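Protein translation elongation factor 1A (Methanosarcina mazei, PDB 3WND) is a SelB/EF-Tu/aIF2 gamma-like GTP-binding protein that binds cysteinyl-tRNA(Cys) in its GTP-bound form and probably acts as a translation elongation factor. Local coordinates at residues Y70-L81 with H99-L110. Numbering follows the deposited sequence.
Sequences YPKTLKSLITAL and HTGECIIALDLL
Tyr70 meets the helix of 99-110 with its hydroxyl end: OH donates to Glu102 OE1 at 2.6 Å, and OE1 accepts through its anti lone pair. CG of Tyr70 lies anti to the backbone N (chi1 174°), which carries the ring across to that helix, and OE1 sits at the ring edge, near its plane, with the carboxylate turned well out of it. Cys103 SG approaches obliquely, 3.5 Å from Tyr70 CE2, a sulfur-aromatic contact. The ring is clamped within its own segment, with Pro71 CB centred over one face and Leu77 CD2 towards the rim of the other. Pro71, which follows a cis peptide bond, also sets CB 3.5 Å from the His99 ring centroid, 6° off the normal, a CH-pi contact; Glu30 holds ND1 of that imidazole, and Arg34, a GDP-binding residue, donates to Tyr70 O, so this end borders the nucleotide site. Farther along, the helix axes cross at -43°, 11.6 Å apart at closest approach, and the contact turns apolar: Leu81 CD2 lies 3.8 Å from Leu107 CD2, while Leu81 CD1 and Ile78 CD1 converge on Leu110 CD1, at 3.7 Å and 4.1 Å. The pair packs on the G-domain sheet, Cys103 and Leu107 touching strand 86-91, while Ile78 and Ala106 touch Phe363 of the C-terminal barrel. A phenylalanine at Tyr70 would probably keep the sulfur and proline contacts but leave Glu102 OE1 without its hydroxyl donor. Because OE1 also salt-bridges Arg362, the buried carboxylate is probably stabilised as an anion, coupling the tyrosine to the domain interface.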
ATOM      1  N   TYR A  70       8.714  -3.563   8.398  1.00 18.75           N
ATOM      2  CA  TYR A  70       8.153  -2.564   9.334  1.00 18.51           C
ATOM      3  C   TYR A  70       8.058  -3.315  10.672  1.00 20.89           C
ATOM      4  O   TYR A  70       7.586  -4.470  10.692  1.00 24.84           O
ATOM      5  CB  TYR A  70       6.770  -2.127   8.784  1.00 17.41           C
ATOM      6  CG  TYR A  70       6.085  -1.224   9.758  1.00 18.44           C
ATOM      7  CD1 TYR A  70       6.394   0.171   9.793  1.00 15.47           C
ATOM      8  CD2 TYR A  70       5.291  -1.779  10.775  1.00 16.28           C
ATOM      9  CE1 TYR A  70       5.853   0.980  10.770  1.00 16.10           C
ATOM     10  CE2 TYR A  70       4.756  -0.949  11.797  1.00 16.74           C
ATOM     11  CZ  TYR A  70       5.001   0.406  11.758  1.00 13.20           C
ATOM     12  OH  TYR A  70       4.513   1.226  12.719  1.00 13.73           O
ATOM     13  N   PRO A  71       8.399  -2.651  11.805  1.00 19.33           N
ATOM     14  CA  PRO A  71       8.561  -1.214  11.940  1.00 19.86           C
ATOM     15  C   PRO A  71       9.956  -0.639  11.681  1.00 23.13           C
ATOM     16  O   PRO A  71      10.157   0.564  11.813  1.00 22.81           O
ATOM     17  CB  PRO A  71       8.129  -0.980  13.384  1.00 24.86           C
ATOM     18  CG  PRO A  71       8.524  -2.159  14.094  1.00 28.12           C
ATOM     19  CD  PRO A  71       8.205  -3.267  13.142  1.00 24.93           C
ATOM     20  N   LYS A  72      10.926  -1.479  11.319  1.00 21.24           N
ATOM     21  CA  LYS A  72      12.281  -0.924  11.051  1.00 21.98           C
ATOM     22  C   LYS A  72      12.244   0.176  10.000  1.00 25.42           C
ATOM     23  O   LYS A  72      12.834   1.245  10.218  1.00 26.63           O
ATOM     24  CB  LYS A  72      13.222  -2.034  10.589  1.00 27.12           C
ATOM     25  CG  LYS A  72      14.634  -1.563  10.191  1.00 31.63           C
ATOM     26  CD  LYS A  72      15.419  -2.732   9.556  1.00 60.08           C
ATOM     27  CE  LYS A  72      15.334  -2.804   8.010  1.00 55.09           C
ATOM     28  NZ  LYS A  72      15.082  -4.157   7.410  1.00 48.44           N
ATOM     29  N   THR A  73      11.582  -0.068   8.869  1.00 19.82           N
ATOM     30  CA  THR A  73      11.467   0.960   7.831  1.00 21.49           C
ATOM     31  C   THR A  73       9.957   1.282   7.586  1.00 20.37           C
ATOM     32  O   THR A  73       9.064   0.405   7.656  1.00 20.60           O
ATOM     33  CB  THR A  73      12.042   0.551   6.455  1.00 24.64           C
ATOM     34  OG1 THR A  73      11.179  -0.453   5.831  1.00 26.74           O
ATOM     35  CG2 THR A  73      13.426   0.043   6.581  1.00 25.40           C
ATOM     36  N   LEU A  74       9.709   2.529   7.211  1.00 21.22           N
ATOM     37  CA  LEU A  74       8.396   2.919   6.684  1.00 17.31           C
ATOM     38  C   LEU A  74       8.120   2.478   5.301  1.00 19.22           C
ATOM     39  O   LEU A  74       6.979   2.176   4.943  1.00 20.44           O
ATOM     40  CB  LEU A  74       8.239   4.448   6.756  1.00 19.39           C
ATOM     41  CG  LEU A  74       8.351   5.020   8.192  1.00 15.60           C
ATOM     42  CD1 LEU A  74       8.109   6.537   8.188  1.00 16.17           C
ATOM     43  CD2 LEU A  74       7.515   4.336   9.270  1.00 18.91           C
ATOM     44  N   LYS A  75       9.137   2.506   4.440  1.00 19.43           N
ATOM     45  CA  LYS A  75       8.954   2.098   3.032  1.00 22.16           C
ATOM     46  C   LYS A  75       8.268   0.722   2.926  1.00 19.77           C
ATOM     47  O   LYS A  75       7.414   0.498   2.042  1.00 21.13           O
ATOM     48  CB  LYS A  75      10.355   2.130   2.344  1.00 26.39           C
ATOM     49  CG  LYS A  75      10.475   1.377   1.011  1.00 31.62           C
ATOM     50  CD  LYS A  75      11.907   1.437   0.476  1.00 38.05           C
ATOM     51  CE  LYS A  75      12.005   0.800  -0.955  1.00 39.15           C
ATOM     52  NZ  LYS A  75      13.288   1.066  -1.703  1.00 38.61           N
ATOM     53  N   SER A  76       8.616  -0.215   3.848  1.00 18.69           N
ATOM     54  CA  SER A  76       7.997  -1.538   3.761  1.00 18.64           C
ATOM     55  C   SER A  76       6.483  -1.389   3.942  1.00 16.84           C
ATOM     56  O   SER A  76       5.680  -1.952   3.158  1.00 17.80           O
ATOM     57  CB  SER A  76       8.614  -2.445   4.838  1.00 19.50           C
ATOM     58  OG  SER A  76       7.931  -3.773   4.872  1.00 23.20           O
ATOM     59  N   LEU A  77       6.090  -0.655   4.979  1.00 17.01           N
ATOM     60  CA  LEU A  77       4.662  -0.472   5.238  1.00 13.80           C
ATOM     61  C   LEU A  77       3.950   0.280   4.104  1.00 14.39           C
ATOM     62  O   LEU A  77       2.871  -0.094   3.661  1.00 14.41           O
ATOM     63  CB  LEU A  77       4.488   0.321   6.545  1.00 13.38           C
ATOM     64  CG  LEU A  77       3.040   0.672   6.968  1.00 14.53           C
ATOM     65  CD1 LEU A  77       2.274  -0.553   7.373  1.00 16.84           C
ATOM     66  CD2 LEU A  77       3.130   1.690   8.112  1.00 16.49           C
ATOM     67  N   ILE A  78       4.545   1.395   3.685  1.00 15.42           N
ATOM     68  CA  ILE A  78       3.852   2.261   2.732  1.00 14.08           C
ATOM     69  C   ILE A  78       3.795   1.578   1.380  1.00 15.50           C
ATOM     70  O   ILE A  78       2.829   1.721   0.666  1.00 14.85           O
ATOM     71  CB  ILE A  78       4.438   3.672   2.698  1.00 14.54           C
ATOM     72  CG1 ILE A  78       4.387   4.326   4.111  1.00 16.23           C
ATOM     73  CG2 ILE A  78       3.730   4.461   1.553  1.00 16.92           C
ATOM     74  CD1 ILE A  78       2.966   4.328   4.699  1.00 18.97           C
ATOM     75  N   THR A  79       4.842   0.835   0.990  1.00 18.74           N
ATOM     76  CA  THR A  79       4.749   0.040  -0.273  1.00 14.20           C
ATOM     77  C   THR A  79       3.623  -0.976  -0.182  1.00 13.78           C
ATOM     78  O   THR A  79       2.836  -1.063  -1.129  1.00 15.23           O
ATOM     79  CB  THR A  79       6.107  -0.665  -0.551  1.00 17.97           C
ATOM     80  OG1 THR A  79       7.164   0.306  -0.673  1.00 20.17           O
ATOM     81  CG2 THR A  79       6.024  -1.533  -1.816  1.00 18.90           C
ATOM     82  N   ALA A  80       3.542  -1.754   0.928  1.00 14.21           N
ATOM     83  CA  ALA A  80       2.491  -2.740   1.044  1.00 14.52           C
ATOM     84  C   ALA A  80       1.132  -2.070   0.936  1.00 15.04           C
ATOM     85  O   ALA A  80       0.255  -2.568   0.264  1.00 14.03           O
ATOM     86  CB  ALA A  80       2.588  -3.391   2.414  1.00 13.64           C
ATOM     87  N   LEU A  81       1.013  -0.928   1.610  1.00 14.34           N
ATOM     88  CA  LEU A  81      -0.267  -0.225   1.556  1.00 16.77           C
ATOM     89  C   LEU A  81      -0.625   0.314   0.172  1.00 14.19           C
ATOM     90  O   LEU A  81      -1.766   0.231  -0.224  1.00 14.57           O
ATOM     91  CB  LEU A  81      -0.403   0.877   2.604  1.00 15.92           C
ATOM     92  CG  LEU A  81      -0.477   0.315   4.065  1.00 14.41           C
ATOM     93  CD1 LEU A  81      -0.469   1.375   5.126  1.00 15.12           C
ATOM     94  CD2 LEU A  81      -1.708  -0.666   4.289  1.00 13.25           C
ATOM     95  N   HIS A  99       3.811   1.204  17.881  1.00 15.28           N
ATOM     96  CA  HIS A  99       3.705   0.909  16.468  1.00 14.56           C
ATOM     97  C   HIS A  99       2.317   0.630  15.994  1.00 15.94           C
ATOM     98  O   HIS A  99       1.954   0.934  14.847  1.00 14.40           O
ATOM     99  CB  HIS A  99       4.723  -0.123  15.989  1.00 15.82           C
ATOM    100  CG  HIS A  99       6.122   0.407  16.083  1.00 19.25           C
ATOM    101  ND1 HIS A  99       7.077  -0.237  16.706  1.00 22.76           N
ATOM    102  CD2 HIS A  99       6.676   1.657  15.642  1.00 19.88           C
ATOM    103  CE1 HIS A  99       8.270   0.469  16.607  1.00 21.31           C
ATOM    104  NE2 HIS A  99       8.000   1.665  16.021  1.00 21.95           N
ATOM    105  N   THR A 100       1.498   0.044  16.870  1.00 13.45           N
ATOM    106  CA  THR A 100       0.071  -0.102  16.495  1.00 15.09           C
ATOM    107  C   THR A 100      -0.507   1.285  16.317  1.00 15.70           C
ATOM    108  O   THR A 100      -1.239   1.553  15.357  1.00 15.68           O
ATOM    109  CB  THR A 100      -0.628  -0.810  17.628  1.00 17.46           C
ATOM    110  OG1 THR A 100      -0.185  -2.157  17.638  1.00 17.93           O
ATOM    111  CG2 THR A 100      -2.145  -0.771  17.391  1.00 15.53           C
ATOM    112  N   GLY A 101      -0.146   2.210  17.198  1.00 14.56           N
ATOM    113  CA  GLY A 101      -0.624   3.594  17.039  1.00 14.18           C
ATOM    114  C   GLY A 101      -0.122   4.239  15.720  1.00 14.69           C
ATOM    115  O   GLY A 101      -0.872   4.928  15.038  1.00 13.45           O
ATOM    116  N   GLU A 102       1.147   4.049  15.416  1.00 13.33           N
ATOM    117  CA  GLU A 102       1.750   4.597  14.174  1.00 14.30           C
ATOM    118  C   GLU A 102       1.031   4.031  12.955  1.00 12.80           C
ATOM    119  O   GLU A 102       0.721   4.758  11.970  1.00 13.54           O
ATOM    120  CB  GLU A 102       3.233   4.258  14.141  1.00 12.80           C
ATOM    121  CG  GLU A 102       3.922   4.955  12.947  1.00 11.57           C
ATOM    122  CD  GLU A 102       5.400   4.657  12.973  1.00 13.60           C
ATOM    123  OE1 GLU A 102       5.783   3.475  12.966  1.00 14.88           O
ATOM    124  OE2 GLU A 102       6.187   5.638  13.078  1.00 15.49           O
ATOM    125  N   CYS A 103       0.762   2.718  12.975  1.00 12.37           N
ATOM    126  CA  CYS A 103      -0.018   2.111  11.820  1.00 12.67           C
ATOM    127  C   CYS A 103      -1.416   2.704  11.665  1.00 12.64           C
ATOM    128  O   CYS A 103      -1.879   2.935  10.551  1.00 12.68           O
ATOM    129  CB  CYS A 103      -0.199   0.574  12.036  1.00 14.34           C
ATOM    130  SG  CYS A 103       1.352  -0.301  11.676  1.00 16.06           S
ATOM    131  N   ILE A 104      -2.147   2.861  12.811  1.00 12.11           N
ATOM    132  CA  ILE A 104      -3.443   3.511  12.767  1.00 13.49           C
ATOM    133  C   ILE A 104      -3.345   4.906  12.200  1.00 11.65           C
ATOM    134  O   ILE A 104      -4.116   5.274  11.343  1.00 11.99           O
ATOM    135  CB  ILE A 104      -4.051   3.559  14.195  1.00 11.51           C
ATOM    136  CG1 ILE A 104      -4.423   2.108  14.575  1.00 14.21           C
ATOM    137  CG2 ILE A 104      -5.280   4.504  14.273  1.00 11.89           C
ATOM    138  CD1 ILE A 104      -4.862   1.984  16.041  1.00 14.06           C
ATOM    139  N   ILE A 105      -2.336   5.693  12.633  1.00 10.96           N
ATOM    140  CA  ILE A 105      -2.169   7.033  12.135  1.00 14.70           C
ATOM    141  C   ILE A 105      -1.855   7.004  10.627  1.00 11.91           C
ATOM    142  O   ILE A 105      -2.438   7.808   9.852  1.00 13.70           O
ATOM    143  CB  ILE A 105      -1.068   7.735  12.937  1.00 14.09           C
ATOM    144  CG1 ILE A 105      -1.667   8.180  14.282  1.00 16.46           C
ATOM    145  CG2 ILE A 105      -0.601   8.963  12.148  1.00 13.14           C
ATOM    146  CD1 ILE A 105      -0.608   8.509  15.301  1.00 16.21           C
ATOM    147  N   ALA A 106      -1.011   6.076  10.221  1.00 13.47           N
ATOM    148  CA  ALA A 106      -0.679   5.981   8.775  1.00 13.08           C
ATOM    149  C   ALA A 106      -1.885   5.650   7.935  1.00 11.93           C
ATOM    150  O   ALA A 106      -2.104   6.277   6.888  1.00 12.23           O
ATOM    151  CB  ALA A 106       0.403   4.953   8.501  1.00 16.03           C
ATOM    152  N   LEU A 107      -2.676   4.634   8.374  1.00 11.50           N
ATOM    153  CA  LEU A 107      -3.848   4.267   7.585  1.00 10.49           C
ATOM    154  C   LEU A 107      -4.765   5.463   7.480  1.00 11.06           C
ATOM    155  O   LEU A 107      -5.397   5.691   6.408  1.00 12.07           O
ATOM    156  CB  LEU A 107      -4.563   3.121   8.307  1.00 10.15           C
ATOM    157  CG  LEU A 107      -3.831   1.748   8.233  1.00 11.75           C
ATOM    158  CD1 LEU A 107      -4.457   0.755   9.264  1.00 14.58           C
ATOM    159  CD2 LEU A 107      -3.891   1.174   6.786  1.00 13.34           C
ATOM    160  N   ASP A 108      -4.905   6.207   8.587  1.00 11.15           N
ATOM    161  CA  ASP A 108      -5.863   7.325   8.586  1.00 12.38           C
ATOM    162  C   ASP A 108      -5.365   8.495   7.741  1.00 11.99           C
ATOM    163  O   ASP A 108      -6.145   9.071   6.972  1.00 12.45           O
ATOM    164  CB  ASP A 108      -6.175   7.718  10.059  1.00 12.88           C
ATOM    165  CG  ASP A 108      -7.194   8.776  10.144  1.00 14.62           C
ATOM    166  OD1 ASP A 108      -8.389   8.557   9.809  1.00 13.77           O
ATOM    167  OD2 ASP A 108      -6.797   9.816  10.696  1.00 18.95           O
ATOM    168  N   LEU A 109      -4.026   8.752   7.780  1.00 12.21           N
ATOM    169  CA  LEU A 109      -3.504   9.793   6.884  1.00 13.95           C
ATOM    170  C   LEU A 109      -3.619   9.399   5.415  1.00 15.12           C
ATOM    171  O   LEU A 109      -3.710  10.253   4.551  1.00 16.16           O
ATOM    172  CB  LEU A 109      -2.036  10.015   7.197  1.00 14.18           C
ATOM    173  CG  LEU A 109      -1.760  10.721   8.501  1.00 12.03           C
ATOM    174  CD1 LEU A 109      -0.216  10.747   8.691  1.00 17.29           C
ATOM    175  CD2 LEU A 109      -2.264  12.133   8.556  1.00 14.04           C
ATOM    176  N   LEU A 110      -3.561   8.073   5.111  1.00 12.90           N
ATOM    177  CA  LEU A 110      -3.747   7.562   3.728  1.00 12.46           C
ATOM    178  C   LEU A 110      -5.190   7.595   3.265  1.00 13.92           C
ATOM    179  O   LEU A 110      -5.506   7.329   2.123  1.00 16.17           O
ATOM    180  CB  LEU A 110      -3.142   6.162   3.618  1.00 12.60           C
ATOM    181  CG  LEU A 110      -1.592   6.156   3.554  1.00 13.79           C
ATOM    182  CD1 LEU A 110      -1.022   4.773   3.831  1.00 15.33           C
ATOM    183  CD2 LEU A 110      -1.229   6.589   2.130  1.00 16.79           C
TER